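Local coordinates for uncharacterized protein (Parabacteroides merdae, PDB 4R7F), which is of unknown function but carries a region related to the first domain of type 9 secretion system plug proteins and is built from three immunoglobulin-like beta-sandwich domains, at residues S27-I31 with E373-Y377; I39-F43 with F131-F135; K111-N115 with Y387-I391; N193-Q199 with N213-F218. All coordinates share one frame; numbering follows the deposited sequence.

Contact 1. Residues S27-I31 with E373-Y377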
loop_
_atom_site.group_PDB
_atom_site.type_symbol
_atom_site.label_atom_id
_atom_site.label_comp_id
_atom_site.label_asym_id
_atom_site.label_seq_id
_atom_site.Cartn_x
_atom_site.Cartn_y
_atom_site.Cartn_z
ATOM N N SER A 27 6.815 -9.178 2.132
ATOM C CA SER A 27 8.066 -8.530 1.812
ATOM C C SER A 27 8.554 -8.804 0.431
ATOM O O SER A 27 7.903 -9.478 -0.345
ATOM C CB SER A 27 9.139 -8.816 2.876
ATOM O OG SER A 27 9.464 -10.173 2.904
ATOM N N GLU A 28 9.670 -8.163 0.109
ATOM C CA GLU A 28 10.380 -8.424 -1.100
ATOM C C GLU A 28 11.712 -9.059 -0.766
ATOM O O GLU A 28 12.287 -8.808 0.297
ATOM C CB GLU A 28 10.574 -7.135 -1.862
ATOM C CG GLU A 28 9.284 -6.363 -2.106
ATOM C CD GLU A 28 8.313 -7.048 -3.045
ATOM O OE1 GLU A 28 8.731 -7.830 -3.920
ATOM O OE2 GLU A 28 7.117 -6.761 -2.908
ATOM N N PRO A 29 12.236 -9.861 -1.689
ATOM C CA PRO A 29 13.499 -10.559 -1.443
ATOM C C PRO A 29 14.719 -9.674 -1.684
ATOM O O PRO A 29 15.540 -9.980 -2.536
ATOM C CB PRO A 29 13.438 -11.705 -2.461
ATOM C CG PRO A 29 12.695 -11.101 -3.633
ATOM C CD PRO A 29 11.710 -10.132 -3.049
ATOM N N TYR A 30 14.776 -8.548 -0.992
ATOM C CA TYR A 30 15.969 -7.728 -0.955
ATOM C C TYR A 30 16.137 -7.015 0.371
ATOM O O TYR A 30 15.151 -6.685 1.076
ATOM C CB TYR A 30 16.030 -6.715 -2.122
ATOM C CG TYR A 30 14.803 -5.870 -2.338
ATOM C CD1 TYR A 30 14.590 -4.704 -1.610
ATOM C CD2 TYR A 30 13.864 -6.213 -3.307
ATOM C CE1 TYR A 30 13.451 -3.908 -1.820
ATOM C CE2 TYR A 30 12.719 -5.433 -3.527
ATOM C CZ TYR A 30 12.503 -4.287 -2.776
ATOM O OH TYR A 30 11.385 -3.504 -3.028
ATOM N N ILE A 31 17.410 -6.772 0.681
ATOM C CA ILE A 31 17.822 -5.964 1.817
ATOM C C ILE A 31 18.949 -4.995 1.445
ATOM O O ILE A 31 19.602 -5.140 0.411
ATOM C CB ILE A 31 18.266 -6.852 2.980
ATOM C CG1 ILE A 31 19.420 -7.765 2.579
ATOM C CG2 ILE A 31 17.095 -7.717 3.424
ATOM C CD1 ILE A 31 20.037 -8.528 3.745
ATOM N N GLU A 373 1.930 -5.762 -8.214
ATOM C CA GLU A 373 3.137 -5.062 -7.797
ATOM C C GLU A 373 4.228 -5.233 -8.843
ATOM O O GLU A 373 4.242 -6.221 -9.557
ATOM C CB GLU A 373 3.623 -5.572 -6.452
ATOM C CG GLU A 373 4.167 -6.987 -6.463
ATOM C CD GLU A 373 4.338 -7.514 -5.063
ATOM O OE1 GLU A 373 3.311 -7.722 -4.380
ATOM O OE2 GLU A 373 5.484 -7.698 -4.649
ATOM N N TYR A 374 5.137 -4.269 -8.913
ATOM C CA TYR A 374 6.225 -4.289 -9.865
ATOM C C TYR A 374 7.473 -3.873 -9.149
ATOM O O TYR A 374 7.498 -2.818 -8.548
ATOM C CB TYR A 374 5.965 -3.301 -10.995
ATOM C CG TYR A 374 4.741 -3.651 -11.757
ATOM C CD1 TYR A 374 3.495 -3.231 -11.337
ATOM C CD2 TYR A 374 4.805 -4.458 -12.864
ATOM C CE1 TYR A 374 2.344 -3.576 -12.038
ATOM C CE2 TYR A 374 3.658 -4.787 -13.580
ATOM C CZ TYR A 374 2.431 -4.369 -13.163
ATOM O OH TYR A 374 1.279 -4.780 -13.861
ATOM N N SER A 375 8.497 -4.700 -9.217
ATOM C CA SER A 375 9.774 -4.375 -8.597
ATOM C C SER A 375 10.787 -4.000 -9.701
ATOM O O SER A 375 10.951 -4.726 -10.674
ATOM C CB SER A 375 10.278 -5.551 -7.773
ATOM O OG SER A 375 9.323 -6.054 -6.848
ATOM N N ILE A 376 11.435 -2.860 -9.528
ATOM C CA ILE A 376 12.372 -2.268 -10.474
ATOM C C ILE A 376 13.739 -2.318 -9.819
ATOM O O ILE A 376 13.941 -1.753 -8.750
ATOM C CB ILE A 376 11.999 -0.826 -10.754
ATOM C CG1 ILE A 376 10.574 -0.781 -11.310
ATOM C CG2 ILE A 376 12.971 -0.177 -11.743
ATOM C CD1 ILE A 376 9.958 0.583 -11.202
ATOM N N TYR A 377 14.630 -3.089 -10.426
ATOM C CA TYR A 377 15.982 -3.311 -9.944
ATOM C C TYR A 377 16.919 -2.613 -10.906
ATOM O O TYR A 377 16.875 -2.874 -12.111
ATOM C CB TYR A 377 16.328 -4.810 -9.987
ATOM C CG TYR A 377 15.645 -5.683 -8.950
ATOM C CD1 TYR A 377 14.304 -6.000 -9.041
ATOM C CD2 TYR A 377 16.350 -6.187 -7.897
ATOM C CE1 TYR A 377 13.683 -6.807 -8.083
ATOM C CE2 TYR A 377 15.763 -6.994 -6.958
ATOM C CZ TYR A 377 14.428 -7.306 -7.055
ATOM O OH TYR A 377 13.871 -8.113 -6.095
HETATM O O HOH W 1 10.989 -8.363 -6.335
HETATM O O HOH W 2 15.969 -10.406 -5.538
#

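Contact 2. Residues I39-F43 with F131-F135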
loop_
_atom_site.group_PDB
_atom_site.type_symbol
_atom_site.label_atom_id
_atom_site.label_comp_id
_atom_site.label_asym_id
_atom_site.label_seq_id
_atom_site.Cartn_x
_atom_site.Cartn_y
_atom_site.Cartn_z
ATOM N N ILE A 39 17.710 -11.261 5.442
ATOM C CA ILE A 39 16.917 -12.231 4.696
ATOM C C ILE A 39 16.751 -13.503 5.499
ATOM O O ILE A 39 17.712 -13.987 6.104
ATOM C CB ILE A 39 17.567 -12.589 3.358
ATOM C CG1 ILE A 39 17.444 -11.411 2.404
ATOM C CG2 ILE A 39 16.866 -13.779 2.731
ATOM C CD1 ILE A 39 16.051 -11.205 1.831
ATOM N N GLU A 40 15.529 -14.034 5.487
ATOM C CA GLU A 40 15.218 -15.285 6.112
ATOM C C GLU A 40 14.927 -16.317 5.026
ATOM O O GLU A 40 14.039 -16.129 4.198
ATOM C CB GLU A 40 14.008 -15.153 7.018
ATOM C CG GLU A 40 13.542 -16.472 7.648
ATOM C CD GLU A 40 12.354 -16.294 8.599
ATOM O OE1 GLU A 40 11.906 -15.153 8.772
ATOM O OE2 GLU A 40 11.854 -17.280 9.180
ATOM N N ILE A 41 15.669 -17.418 5.075
ATOM C CA ILE A 41 15.407 -18.587 4.287
ATOM C C ILE A 41 14.824 -19.629 5.214
ATOM O O ILE A 41 15.453 -20.067 6.139
ATOM C CB ILE A 41 16.679 -19.117 3.625
ATOM C CG1 ILE A 41 17.103 -18.165 2.514
ATOM C CG2 ILE A 41 16.425 -20.506 3.074
ATOM C CD1 ILE A 41 18.586 -18.095 2.298
ATOM N N ASN A 42 13.599 -20.019 4.933
ATOM C CA ASN A 42 12.854 -20.952 5.740
ATOM C C ASN A 42 12.337 -22.147 4.885
ATOM O O ASN A 42 11.822 -21.982 3.770
ATOM C CB ASN A 42 11.696 -20.189 6.356
ATOM C CG ASN A 42 11.101 -20.901 7.542
ATOM O OD1 ASN A 42 10.524 -21.983 7.422
ATOM N ND2 ASN A 42 11.266 -20.310 8.700
ATOM N N PHE A 43 12.453 -23.350 5.412
ATOM C CA PHE A 43 12.068 -24.517 4.672
ATOM C C PHE A 43 11.892 -25.683 5.596
ATOM O O PHE A 43 12.414 -25.657 6.697
ATOM C CB PHE A 43 13.130 -24.843 3.606
ATOM C CG PHE A 43 14.447 -25.295 4.151
ATOM C CD1 PHE A 43 15.425 -24.381 4.459
ATOM C CD2 PHE A 43 14.722 -26.644 4.321
ATOM C CE1 PHE A 43 16.668 -24.798 4.940
ATOM C CE2 PHE A 43 15.959 -27.073 4.807
ATOM C CZ PHE A 43 16.939 -26.146 5.111
ATOM N N PHE A 131 18.313 -27.269 -2.927
ATOM C CA PHE A 131 17.574 -26.082 -3.349
ATOM C C PHE A 131 18.500 -24.889 -3.452
ATOM O O PHE A 131 19.574 -24.885 -2.894
ATOM C CB PHE A 131 16.394 -25.797 -2.431
ATOM C CG PHE A 131 16.750 -25.192 -1.094
ATOM C CD1 PHE A 131 17.029 -23.840 -0.979
ATOM C CD2 PHE A 131 16.722 -25.964 0.056
ATOM C CE1 PHE A 131 17.307 -23.263 0.243
ATOM C CE2 PHE A 131 16.997 -25.398 1.291
ATOM C CZ PHE A 131 17.294 -24.056 1.387
ATOM N N THR A 132 18.058 -23.907 -4.207
ATOM C CA THR A 132 18.662 -22.597 -4.310
ATOM C C THR A 132 17.649 -21.555 -3.813
ATOM O O THR A 132 16.480 -21.607 -4.168
ATOM C CB THR A 132 19.014 -22.362 -5.776
ATOM O OG1 THR A 132 19.885 -23.407 -6.179
ATOM C CG2 THR A 132 19.709 -21.057 -5.988
ATOM N N ALA A 133 18.083 -20.649 -2.944
ATOM C CA ALA A 133 17.268 -19.507 -2.530
ATOM C C ALA A 133 17.959 -18.218 -2.919
ATOM O O ALA A 133 19.137 -18.034 -2.652
ATOM C CB ALA A 133 17.028 -19.524 -1.056
ATOM N N CYS A 134 17.221 -17.339 -3.590
ATOM C CA CYS A 134 17.797 -16.161 -4.230
ATOM C C CYS A 134 17.220 -14.871 -3.631
ATOM O O CYS A 134 16.009 -14.771 -3.427
ATOM C CB CYS A 134 17.471 -16.183 -5.727
ATOM S SG CYS A 134 18.438 -17.317 -6.718
ATOM N N PHE A 135 18.095 -13.891 -3.387
ATOM C CA PHE A 135 17.722 -12.587 -2.858
ATOM C C PHE A 135 18.758 -11.578 -3.325
ATOM O O PHE A 135 19.833 -11.939 -3.838
ATOM C CB PHE A 135 17.632 -12.590 -1.321
ATOM C CG PHE A 135 18.936 -12.877 -0.634
ATOM C CD1 PHE A 135 19.312 -14.180 -0.348
ATOM C CD2 PHE A 135 19.806 -11.843 -0.297
ATOM C CE1 PHE A 135 20.533 -14.448 0.259
ATOM C CE2 PHE A 135 21.035 -12.096 0.298
ATOM C CZ PHE A 135 21.394 -13.403 0.579
#

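Contact 3. Residues K111-N115 with Y387-I391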
loop_
_atom_site.group_PDB
_atom_site.type_symbol
_atom_site.label_atom_id
_atom_site.label_comp_id
_atom_site.label_asym_id
_atom_site.label_seq_id
_atom_site.Cartn_x
_atom_site.Cartn_y
_atom_site.Cartn_z
ATOM N N LYS A 111 30.109 -8.295 1.474
ATOM C CA LYS A 111 30.980 -7.178 1.249
ATOM C C LYS A 111 30.525 -6.292 0.113
ATOM O O LYS A 111 31.004 -5.184 0.016
ATOM C CB LYS A 111 32.383 -7.674 0.927
ATOM C CG LYS A 111 33.098 -8.276 2.109
ATOM C CD LYS A 111 34.432 -8.833 1.677
ATOM C CE LYS A 111 35.194 -9.304 2.898
ATOM N NZ LYS A 111 36.398 -10.050 2.477
ATOM N N VAL A 112 29.656 -6.781 -0.778
ATOM C CA VAL A 112 29.257 -5.996 -1.962
ATOM C C VAL A 112 27.773 -6.172 -2.214
ATOM O O VAL A 112 27.144 -7.105 -1.726
ATOM C CB VAL A 112 30.013 -6.386 -3.263
ATOM C CG1 VAL A 112 31.511 -6.030 -3.183
ATOM C CG2 VAL A 112 29.813 -7.863 -3.573
ATOM N N SER A 113 27.220 -5.273 -3.007
ATOM C CA SER A 113 25.839 -5.373 -3.357
ATOM C C SER A 113 25.678 -6.382 -4.485
ATOM O O SER A 113 26.655 -6.892 -5.025
ATOM C CB SER A 113 25.332 -3.996 -3.778
ATOM O OG SER A 113 25.875 -3.625 -5.017
ATOM N N GLY A 114 24.440 -6.623 -4.875
ATOM C CA GLY A 114 24.161 -7.440 -6.059
ATOM C C GLY A 114 23.222 -8.586 -5.761
ATOM O O GLY A 114 22.547 -8.621 -4.706
ATOM N N ASN A 115 23.199 -9.532 -6.695
ATOM C CA ASN A 115 22.332 -10.689 -6.607
ATOM C C ASN A 115 23.061 -11.860 -5.918
ATOM O O ASN A 115 24.200 -12.176 -6.284
ATOM C CB ASN A 115 21.908 -11.075 -8.006
ATOM C CG ASN A 115 20.884 -10.121 -8.594
ATOM O OD1 ASN A 115 20.220 -9.384 -7.868
ATOM N ND2 ASN A 115 20.778 -10.108 -9.925
ATOM N N TYR A 387 31.808 -6.599 -11.721
ATOM C CA TYR A 387 30.511 -7.152 -11.296
ATOM C C TYR A 387 29.415 -6.089 -11.301
ATOM O O TYR A 387 29.691 -4.886 -11.339
ATOM C CB TYR A 387 30.601 -7.809 -9.915
ATOM C CG TYR A 387 30.668 -6.835 -8.770
ATOM C CD1 TYR A 387 31.841 -6.113 -8.509
ATOM C CD2 TYR A 387 29.553 -6.588 -7.975
ATOM C CE1 TYR A 387 31.899 -5.171 -7.478
ATOM C CE2 TYR A 387 29.604 -5.660 -6.927
ATOM C CZ TYR A 387 30.779 -4.962 -6.678
ATOM O OH TYR A 387 30.843 -4.061 -5.637
ATOM N N ASP A 388 28.173 -6.565 -11.301
ATOM C CA ASP A 388 26.999 -5.720 -11.316
ATOM C C ASP A 388 26.595 -5.373 -9.884
ATOM O O ASP A 388 26.147 -6.244 -9.122
ATOM C CB ASP A 388 25.827 -6.438 -11.967
ATOM C CG ASP A 388 25.951 -6.553 -13.478
ATOM O OD1 ASP A 388 26.568 -5.687 -14.114
ATOM O OD2 ASP A 388 25.386 -7.513 -14.043
ATOM N N ARG A 389 26.730 -4.092 -9.548
ATOM C CA ARG A 389 26.187 -3.546 -8.303
ATOM C C ARG A 389 24.725 -3.256 -8.455
ATOM O O ARG A 389 24.267 -2.870 -9.540
ATOM C CB ARG A 389 26.904 -2.259 -7.925
ATOM C CG ARG A 389 28.357 -2.487 -7.547
ATOM C CD ARG A 389 29.160 -1.205 -7.640
ATOM N NE ARG A 389 28.767 -0.254 -6.599
ATOM C CZ ARG A 389 29.195 1.006 -6.554
ATOM N NH1 ARG A 389 29.970 1.473 -7.512
ATOM N NH2 ARG A 389 28.832 1.819 -5.575
ATOM N N LEU A 390 24.004 -3.437 -7.361
ATOM C CA LEU A 390 22.620 -3.116 -7.308
ATOM C C LEU A 390 22.512 -1.792 -6.548
ATOM O O LEU A 390 22.663 -1.765 -5.333
ATOM C CB LEU A 390 21.875 -4.255 -6.609
ATOM C CG LEU A 390 20.387 -4.066 -6.344
ATOM C CD1 LEU A 390 19.693 -3.758 -7.646
ATOM C CD2 LEU A 390 19.728 -5.266 -5.672
ATOM N N ILE A 391 22.263 -0.709 -7.276
ATOM C CA ILE A 391 22.337 0.636 -6.736
ATOM C C ILE A 391 20.977 1.253 -6.428
ATOM O O ILE A 391 20.869 2.316 -5.824
ATOM C CB ILE A 391 23.157 1.574 -7.656
ATOM C CG1 ILE A 391 22.552 1.744 -9.045
ATOM C CG2 ILE A 391 24.603 1.112 -7.742
ATOM C CD1 ILE A 391 23.083 2.963 -9.781
HETATM O O HOH W 3 29.084 -3.062 -3.749
HETATM O O HOH W 4 24.398 -8.288 -9.344
#

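Contact 4. Residues N193-Q199 with N213-F218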
loop_
_atom_site.group_PDB
_atom_site.type_symbol
_atom_site.label_atom_id
_atom_site.label_comp_id
_atom_site.label_asym_id
_atom_site.label_seq_id
_atom_site.Cartn_x
_atom_site.Cartn_y
_atom_site.Cartn_z
ATOM N N ASN A 193 7.867 -13.532 -17.048
ATOM C CA ASN A 193 7.512 -12.415 -17.943
ATOM C C ASN A 193 8.198 -11.100 -17.555
ATOM O O ASN A 193 7.664 -10.004 -17.799
ATOM C CB ASN A 193 6.007 -12.239 -18.013
ATOM C CG ASN A 193 5.426 -11.696 -16.718
ATOM O OD1 ASN A 193 6.029 -11.819 -15.662
ATOM N ND2 ASN A 193 4.258 -11.068 -16.804
ATOM N N ALA A 194 9.391 -11.218 -16.972
ATOM C CA ALA A 194 10.169 -10.060 -16.548
ATOM C C ALA A 194 10.725 -9.310 -17.753
ATOM O O ALA A 194 10.834 -9.852 -18.832
ATOM C CB ALA A 194 11.289 -10.480 -15.629
ATOM N N VAL A 195 11.077 -8.047 -17.554
ATOM C CA VAL A 195 11.525 -7.192 -18.625
ATOM C C VAL A 195 12.912 -6.635 -18.293
ATOM O O VAL A 195 13.207 -6.307 -17.129
ATOM C CB VAL A 195 10.532 -6.012 -18.802
ATOM C CG1 VAL A 195 11.026 -5.040 -19.850
ATOM C CG2 VAL A 195 9.163 -6.519 -19.187
ATOM N N THR A 196 13.720 -6.484 -19.334
ATOM C CA THR A 196 15.048 -5.884 -19.255
ATOM C C THR A 196 15.450 -5.372 -20.643
ATOM O O THR A 196 14.599 -5.256 -21.530
ATOM C CB THR A 196 16.079 -6.856 -18.685
ATOM O OG1 THR A 196 17.311 -6.166 -18.489
ATOM C CG2 THR A 196 16.320 -8.020 -19.630
ATOM N N ASP A 197 16.720 -5.040 -20.849
ATOM C CA ASP A 197 17.148 -4.347 -22.109
ATOM C C ASP A 197 16.315 -3.077 -22.361
ATOM O O ASP A 197 15.691 -2.899 -23.413
ATOM C CB ASP A 197 17.119 -5.283 -23.342
ATOM C CG ASP A 197 17.964 -6.549 -23.133
ATOM O OD1 ASP A 197 19.087 -6.435 -22.588
ATOM O OD2 ASP A 197 17.502 -7.664 -23.485
ATOM N N LEU A 198 16.286 -2.201 -21.366
ATOM C CA LEU A 198 15.520 -0.976 -21.466
ATOM C C LEU A 198 16.467 0.142 -21.914
ATOM O O LEU A 198 17.621 0.196 -21.517
ATOM C CB LEU A 198 14.884 -0.652 -20.109
ATOM C CG LEU A 198 13.900 -1.676 -19.544
ATOM C CD1 LEU A 198 13.375 -1.225 -18.206
ATOM C CD2 LEU A 198 12.736 -1.847 -20.498
ATOM N N GLN A 199 15.979 1.054 -22.730
ATOM C CA GLN A 199 16.753 2.250 -22.987
ATOM C C GLN A 199 16.046 3.484 -22.404
ATOM O O GLN A 199 14.830 3.624 -22.482
ATOM C CB GLN A 199 17.065 2.382 -24.485
ATOM C CG GLN A 199 18.105 1.350 -24.962
ATOM C CD GLN A 199 19.541 1.695 -24.539
ATOM O OE1 GLN A 199 20.206 2.522 -25.187
ATOM N NE2 GLN A 199 20.027 1.063 -23.447
ATOM N N ASN A 213 7.958 3.482 -22.508
ATOM C CA ASN A 213 8.690 2.373 -23.072
ATOM C C ASN A 213 7.735 1.235 -23.356
ATOM O O ASN A 213 7.043 0.759 -22.468
ATOM C CB ASN A 213 9.759 1.935 -22.082
ATOM C CG ASN A 213 10.771 1.030 -22.690
ATOM O OD1 ASN A 213 10.420 -0.022 -23.266
ATOM N ND2 ASN A 213 12.047 1.416 -22.584
ATOM N N ARG A 214 7.698 0.800 -24.608
ATOM C CA ARG A 214 6.732 -0.181 -25.026
ATOM C C ARG A 214 6.902 -1.495 -24.250
ATOM O O ARG A 214 5.924 -2.169 -23.945
ATOM C CB ARG A 214 6.830 -0.394 -26.523
ATOM C CG ARG A 214 5.954 -1.481 -27.093
ATOM C CD ARG A 214 4.494 -1.070 -27.184
ATOM N NE ARG A 214 3.706 -2.206 -27.675
ATOM C CZ ARG A 214 3.402 -3.280 -26.944
ATOM N NH1 ARG A 214 3.797 -3.397 -25.695
ATOM N NH2 ARG A 214 2.680 -4.246 -27.455
ATOM N N ASN A 215 8.130 -1.842 -23.892
ATOM C CA ASN A 215 8.390 -3.105 -23.192
ATOM C C ASN A 215 7.882 -3.074 -21.765
ATOM O O ASN A 215 7.870 -4.100 -21.124
ATOM C CB ASN A 215 9.897 -3.391 -23.141
ATOM C CG ASN A 215 10.545 -3.231 -24.494
ATOM O OD1 ASN A 215 10.368 -4.073 -25.327
ATOM N ND2 ASN A 215 11.239 -2.098 -24.738
ATOM N N LEU A 216 7.543 -1.890 -21.246
ATOM C CA LEU A 216 7.123 -1.769 -19.871
ATOM C C LEU A 216 5.619 -1.859 -19.724
ATOM O O LEU A 216 5.076 -1.528 -18.667
ATOM C CB LEU A 216 7.677 -0.504 -19.233
ATOM C CG LEU A 216 9.142 -0.615 -18.859
ATOM C CD1 LEU A 216 9.640 0.702 -18.329
ATOM C CD2 LEU A 216 9.379 -1.717 -17.848
ATOM N N ILE A 217 4.967 -2.368 -20.764
ATOM C CA ILE A 217 3.546 -2.617 -20.750
ATOM C C ILE A 217 3.314 -4.109 -20.532
ATOM O O ILE A 217 3.741 -4.943 -21.309
ATOM C CB ILE A 217 2.875 -2.172 -22.054
ATOM C CG1 ILE A 217 3.090 -0.676 -22.264
ATOM C CG2 ILE A 217 1.385 -2.447 -21.974
ATOM C CD1 ILE A 217 2.442 -0.123 -23.521
ATOM N N PHE A 218 2.629 -4.428 -19.452
ATOM C CA PHE A 218 2.424 -5.794 -19.012
ATOM C C PHE A 218 0.970 -6.120 -19.152
ATOM O O PHE A 218 0.139 -5.230 -18.988
ATOM C CB PHE A 218 2.726 -5.881 -17.541
ATOM C CG PHE A 218 4.165 -5.851 -17.224
ATOM C CD1 PHE A 218 4.823 -4.646 -17.054
ATOM C CD2 PHE A 218 4.850 -7.024 -17.011
ATOM C CE1 PHE A 218 6.168 -4.604 -16.724
ATOM C CE2 PHE A 218 6.206 -7.005 -16.710
ATOM C CZ PHE A 218 6.865 -5.784 -16.567
HETATM O O HOH W 5 14.083 -0.289 -24.407
HETATM O O HOH W 6 12.331 4.027 -21.879
#

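Contact 1. Residues S27-I31 with E373-Y377
With CG of Glu28 beside its backbone N (chi1 -53°) and the chain bent at chi2, the Glu28 carboxylate is brought up to that of Glu373, whose CG sits between backbone N and carbonyl carbon on an otherwise extended chain. The two acids approach from opposite directions with their planes turned 60° apart, and Glu28 OE2 lies 2.6 Å from Glu373 OE2, a separation that probably means one of the two buried acids is protonated. Neighbours steady both ends: Arg273 forms a salt bridge with Glu373 OE1, and Asn189 donates to Glu28 OE1. Beyond the acids, a water joins Ser375 OG, Tyr377 OH and, weakly, Glu28 OE1; it lies 2.9 Å from Ser375 OG and, in the plane of the Tyr377 ring, 2.9 Å from Tyr377 OH. A second water donates to Pro29 O and also meets Tyr377 OH, tying the inverse gamma turn centred on Pro29 to the tyrosine. The same hydroxyl oxygen reaches the edge of the Tyr30 ring, 3.4 Å from Tyr30 CD2 and near the ring plane. The two rings are almost perpendicular, their planes at 87°, but meet obliquely. The contact is a buried, polar junction between the turn leading into strand 30-32 of the N-terminal beta-sandwich and the three-stranded sheet 181-187, 373-380, 389-397; strand 389-397 of that sheet supplies Thr395, which hydrogen-bonds Tyr30 OH and Ser375 OG, and Val393, which packs on both tyrosines.

Contact 2. Residues I39-F43 with F131-F135
Strands 39-43 and 131-135 run nearly antiparallel, at 155°, with their axes 8.9 Å apart at closest approach, a spacing bridged by side chains and by no hydrogen bond. Alternate residues on each strand, Ile39, Ile41 and Phe43 against Phe135, Ala133 and Phe131, point toward the other strand. At one end Phe131 presents its edge to the face of Phe43 in an edge-to-face pair, with ring centroids 4.8 Å apart and planes at 63°. Phe131 CE2 stands over the middle of the Phe43 ring, 3.6 Å above its plane. The gamma methyl of Ile41, anti to the backbone N, meets the end of the Phe131 ring, with CG2 4.0 Å from Phe131 CZ, while the other branch of Ile41 turns to the small side chain of Ala133, Ile41 CG1 lying 3.8 Å from Ala133 CB. At the far end Ile39 lies over one face of Phe135, its CG1 3.6 Å from Phe135 CD2. This is the hydrophobic interior of an immunoglobulin-like sandwich: strand 39-46 lies between strands 14-21 and 96-103 in one sheet, and strand 129-138 borders strand 114-122 in the other, whose Ile118 packs against both Ile41 and Phe135.

Contact 3. Residues K111-N115 with Y387-I391
A single direct hydrogen bond crosses this contact: Leu390 N donates to Ser113 OG at 3.0 Å, with an N-H...O angle of 149°. The serine hydroxyl is brought there by a chi1 of 71°, OG lying between the backbone N and carbonyl carbon. OG also hydrogen-bonds Glu139 OE2, which forms a salt bridge with Arg389 NE, so that one carboxylate joins both segments. Water provides two further bridges. One accepts from Ser113 N and lies in the plane of the Tyr387 ring, 2.8 Å from Tyr387 OH; the other accepts from Asn115 N and donates to Asp388 O at 2.7 Å. Ser113 O, hydrogen-bonded by His59 NE2, sits at the edge of the Tyr387 ring, 3.7 Å from Tyr387 CE2. The apolar part is small. Val112 and Tyr387 approach from opposite directions, Val112 CG1 lying 3.7 Å from Tyr387 CZ, and Leu390 CB rests 3.9 Å from Gly114 N. At phi 126° a side chain on Gly114 would jam against the carbonyl O of Ser113 and also come tight against Asp388 O. This inter-domain contact joins the start of strand 114-122 in the N-terminal immunoglobulin-like sandwich to that of strand 389-397 in the sheet 181-187, 373-380, 389-397.

Contact 4. Residues N193-Q199 with N213-F218
Although the segments Asn193-Gln199 and Asn213-Phe218 bury 348 Å² between them, no direct hydrogen bond crosses the contact; two waters on Asn213 ND2 supply the polar links. One accepts from both Gln199 N and Asn213 ND2 and donates to Asp197 O. The other donates to Gln199 O at 2.6 Å and accepts from Asn213 ND2 at 2.7 Å. The opposite end of this amide is also fixed, because Asn213 OD1 accepts from Asn215 N in an Asx turn and from Asn215 ND2, both in the carbonyl plane. The apolar contact centres on Val195, whose branches divide. CG1, anti to the backbone N (chi1 176°), lies 3.9 Å from Asn215 CB, while CG2 approaches the Phe218 ring obliquely, 3.6 Å from Phe218 CZ. Leu198 crosses Leu216 at about a right angle, its CD1 4.0 Å from Leu216 CD2, and its other methyl, CD2, lies 3.9 Å from Asn213 ND2. Asn193 O comes obliquely to the Phe218 ring. The loop between strands 181-187 and 202-204 lies against strand 207-219; Val195 is backbone-bonded to Val185 and Leu216 to Val163 of strand 160-168, so the edge of the sheet 181-187, 373-380, 389-397 meets the sheet holding 160-168 and 207-219.

Contact 1 opens first, at 27-31, and the loop of contact 2 is nested inside it: strand 30-32 is followed in the chain by strand 39-46, and contact 2 closes when strand 129-138 packs across the N-terminal sandwich. Contact 3 opens within that loop but closes only at 387-391, so contacts 2 and 3 cross. Contacts 1 and 3 also cross, because 111-115 lies between 27-31 and 373-377, while 387-391 follows 373-377. The local loop of contact 4 is nested inside both. Contacts 1 and 3 join the N-terminal sandwich to neighbouring strands of one sheet, 373-380 and 389-397. Pro29 and Ile31 pack on contact 2, while Tyr374 touches Phe218 of contact 4.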